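Long-range contact in probable protein phosphatase 2C 50 (Oryza sativa subsp. japonica, PDB 5ZCG), which probably removes phosphate from phosphoserine and phosphothreonine residues of proteins as a metal-dependent phosphatase of the PP2C family: residues A[244-249]-A[314-319]. The protein carries 5 engineered substitutions. Numbering follows the deposited sequence.
Sequences LILASD and TVIVVD. With MG (magnesium ion), chain E.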
ATOM      1  N   LEU A 244     -20.767 -10.846  -4.454  1.00 35.44           N
ATOM      2  CA  LEU A 244     -19.759 -10.022  -3.806  1.00 35.89           C
ATOM      3  C   LEU A 244     -18.842  -9.444  -4.871  1.00 35.97           C
ATOM      4  O   LEU A 244     -18.492 -10.137  -5.833  1.00 39.22           O
ATOM      5  CB  LEU A 244     -18.916 -10.836  -2.816  1.00 34.31           C
ATOM      6  CG  LEU A 244     -19.462 -11.147  -1.427  1.00 35.66           C
ATOM      7  CD1 LEU A 244     -18.418 -11.914  -0.637  1.00 33.28           C
ATOM      8  CD2 LEU A 244     -19.860  -9.878  -0.705  1.00 34.88           C
ATOM      9  N   ILE A 245     -18.436  -8.191  -4.688  1.00 36.37           N
ATOM     10  CA  ILE A 245     -17.510  -7.520  -5.596  1.00 36.57           C
ATOM     11  C   ILE A 245     -16.317  -7.045  -4.778  1.00 35.84           C
ATOM     12  O   ILE A 245     -16.444  -6.132  -3.953  1.00 36.36           O
ATOM     13  CB  ILE A 245     -18.166  -6.343  -6.331  1.00 35.67           C
ATOM     14  CG1 ILE A 245     -19.313  -6.832  -7.219  1.00 36.74           C
ATOM     15  CG2 ILE A 245     -17.124  -5.582  -7.150  1.00 31.70           C
ATOM     16  CD1 ILE A 245     -20.423  -5.816  -7.382  1.00 38.61           C
ATOM     17  N   LEU A 246     -15.159  -7.658  -5.005  1.00 30.36           N
ATOM     18  CA  LEU A 246     -13.898  -7.178  -4.459  1.00 28.48           C
ATOM     19  C   LEU A 246     -13.127  -6.501  -5.582  1.00 30.92           C
ATOM     20  O   LEU A 246     -13.049  -7.040  -6.687  1.00 31.88           O
ATOM     21  CB  LEU A 246     -13.072  -8.323  -3.870  1.00 29.67           C
ATOM     22  CG  LEU A 246     -13.697  -9.218  -2.800  1.00 30.82           C
ATOM     23  CD1 LEU A 246     -14.423 -10.407  -3.432  1.00 25.31           C
ATOM     24  CD2 LEU A 246     -12.617  -9.697  -1.830  1.00 32.84           C
ATOM     25  N   ALA A 247     -12.581  -5.319  -5.318  1.00 27.22           N
ATOM     26  CA  ALA A 247     -11.849  -4.652  -6.381  1.00 28.39           C
ATOM     27  C   ALA A 247     -10.905  -3.616  -5.798  1.00 26.35           C
ATOM     28  O   ALA A 247     -11.178  -3.018  -4.754  1.00 23.77           O
ATOM     29  CB  ALA A 247     -12.795  -3.992  -7.398  1.00 27.37           C
ATOM     30  N   SER A 248      -9.797  -3.405  -6.504  1.00 32.42           N
ATOM     31  CA  SER A 248      -8.899  -2.309  -6.187  1.00 33.67           C
ATOM     32  C   SER A 248      -9.536  -0.987  -6.601  1.00 34.26           C
ATOM     33  O   SER A 248     -10.552  -0.948  -7.297  1.00 31.69           O
ATOM     34  CB  SER A 248      -7.555  -2.495  -6.894  1.00 29.95           C
ATOM     35  OG  SER A 248      -7.729  -2.597  -8.296  1.00 32.74           O
ATOM     36  N   ASP A 249      -8.919   0.115  -6.169  1.00 36.68           N
ATOM     37  CA  ASP A 249      -9.472   1.427  -6.486  1.00 31.40           C
ATOM     38  C   ASP A 249      -9.475   1.712  -7.984  1.00 33.56           C
ATOM     39  O   ASP A 249     -10.114   2.678  -8.408  1.00 31.19           O
ATOM     40  CB  ASP A 249      -8.712   2.525  -5.733  1.00 27.08           C
ATOM     41  CG  ASP A 249      -7.223   2.543  -6.048  1.00 28.93           C
ATOM     42  OD1 ASP A 249      -6.745   1.670  -6.802  1.00 28.49           O
ATOM     43  OD2 ASP A 249      -6.520   3.437  -5.527  1.00 32.91           O
ATOM     44  N   THR A 314      -8.414  -4.559 -10.854  1.00 30.36           N
ATOM     45  CA  THR A 314      -8.595  -5.955 -10.483  1.00 30.21           C
ATOM     46  C   THR A 314      -9.972  -6.103  -9.865  1.00 31.17           C
ATOM     47  O   THR A 314     -10.337  -5.341  -8.968  1.00 30.02           O
ATOM     48  CB  THR A 314      -7.506  -6.427  -9.518  1.00 31.96           C
ATOM     49  OG1 THR A 314      -6.263  -6.481 -10.224  1.00 34.54           O
ATOM     50  CG2 THR A 314      -7.825  -7.819  -8.980  1.00 35.21           C
ATOM     51  N   VAL A 315     -10.742  -7.060 -10.374  1.00 34.65           N
ATOM     52  CA  VAL A 315     -12.122  -7.272  -9.964  1.00 34.15           C
ATOM     53  C   VAL A 315     -12.337  -8.763  -9.761  1.00 34.18           C
ATOM     54  O   VAL A 315     -12.076  -9.566 -10.666  1.00 34.05           O
ATOM     55  CB  VAL A 315     -13.122  -6.727 -11.009  1.00 34.21           C
ATOM     56  CG1 VAL A 315     -14.553  -6.889 -10.517  1.00 30.15           C
ATOM     57  CG2 VAL A 315     -12.822  -5.254 -11.358  1.00 30.95           C
ATOM     58  N   ILE A 316     -12.820  -9.134  -8.582  1.00 34.18           N
ATOM     59  CA  ILE A 316     -13.322 -10.472  -8.313  1.00 31.31           C
ATOM     60  C   ILE A 316     -14.816 -10.355  -8.071  1.00 31.40           C
ATOM     61  O   ILE A 316     -15.258  -9.526  -7.264  1.00 32.07           O
ATOM     62  CB  ILE A 316     -12.633 -11.125  -7.102  1.00 25.84           C
ATOM     63  CG1 ILE A 316     -11.126 -11.263  -7.318  1.00 28.22           C
ATOM     64  CG2 ILE A 316     -13.251 -12.491  -6.839  1.00 26.22           C
ATOM     65  CD1 ILE A 316     -10.400 -11.858  -6.113  1.00 29.00           C
ATOM     66  N   VAL A 317     -15.589 -11.179  -8.768  1.00 31.34           N
ATOM     67  CA  VAL A 317     -17.025 -11.277  -8.556  1.00 32.02           C
ATOM     68  C   VAL A 317     -17.313 -12.686  -8.061  1.00 34.34           C
ATOM     69  O   VAL A 317     -16.940 -13.667  -8.716  1.00 38.83           O
ATOM     70  CB  VAL A 317     -17.815 -10.959  -9.833  1.00 32.86           C
ATOM     71  CG1 VAL A 317     -19.319 -11.051  -9.570  1.00 31.49           C
ATOM     72  CG2 VAL A 317     -17.429  -9.576 -10.348  1.00 28.80           C
ATOM     73  N   VAL A 318     -17.961 -12.787  -6.905  1.00 32.99           N
ATOM     74  CA  VAL A 318     -18.330 -14.073  -6.319  1.00 30.69           C
ATOM     75  C   VAL A 318     -19.846 -14.188  -6.354  1.00 31.76           C
ATOM     76  O   VAL A 318     -20.549 -13.418  -5.689  1.00 35.35           O
ATOM     77  CB  VAL A 318     -17.796 -14.222  -4.884  1.00 28.12           C
ATOM     78  CG1 VAL A 318     -18.255 -15.548  -4.282  1.00 29.15           C
ATOM     79  CG2 VAL A 318     -16.275 -14.132  -4.868  1.00 27.34           C
ATOM     80  N   ASP A 319     -20.349 -15.142  -7.128  1.00 31.65           N
ATOM     81  CA  ASP A 319     -21.777 -15.414  -7.161  1.00 37.57           C
ATOM     82  C   ASP A 319     -22.177 -16.115  -5.866  1.00 41.42           C
ATOM     83  O   ASP A 319     -21.652 -17.186  -5.544  1.00 43.51           O
ATOM     84  CB  ASP A 319     -22.113 -16.264  -8.384  1.00 34.39           C
ATOM     85  CG  ASP A 319     -23.604 -16.469  -8.572  1.00 37.47           C
ATOM     86  OD1 ASP A 319     -24.400 -15.927  -7.776  1.00 38.15           O
ATOM     87  OD2 ASP A 319     -23.980 -17.184  -9.522  1.00 40.36           O
TER
HETATM   88 MG    MG E 401      -4.837   1.196  -7.432  1.00 24.70          MG
HETATM   89  O   HOH W   1      -4.191   2.719  -6.490  1.00 29.30           O
HETATM   90  O   HOH W   2      -2.856   1.145  -7.979  1.00 29.73           O
HETATM   91  O   HOH W   3      -5.492  -0.490  -8.526  1.00 27.11           O
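Leu246 and Ile316 face each other as a hydrogen-bonded pair of two antiparallel strands, Leu246 N giving to Ile316 O (2.9 Å) and Ile316 N to Leu246 O (2.8 Å). Leu244 and Val318 repeat this two-bond exchange, and the ladder ends with a longer bond from Ser248 N to Thr314 O (3.2 Å). The side chain of Leu246 leaves the sheet at CB, 4.3 Å from Ile316 CB, and forks at CG, anti to the carbonyl carbon (chi1 -55°). CD1 turns across to Ile316, 4.0 Å from its O and 4.1 Å from its CB, and also approaches Val318 CG2, while CD2, the other branch, lies farther from Ile316. The branched, apolar side chains of Leu246, Ile316 and Val318 suit this face because they pack on strand 53-63 of the second sheet. On the other face, Ile245 and Val317 meet helix 257-274, and Ala247 sets its methyl against Val315 CG2; so short a side chain suits a spot where CB lies only 3.2 Å from Thr314 O. Polar residues take over toward the metal site: the hydroxyls of Ser248 and Thr314 both hydrogen-bond Asp18. Next in the chain, Asp249 OD1 binds a magnesium ion (2.1 Å), whose six-ligand shell is completed by Asp61, Asp311 and three waters; OD2 accepts a bond from one of those waters. A buried strand pair delivering an aspartate to the metal centre at one end of the beta sandwich is characteristic of the PP2C fold.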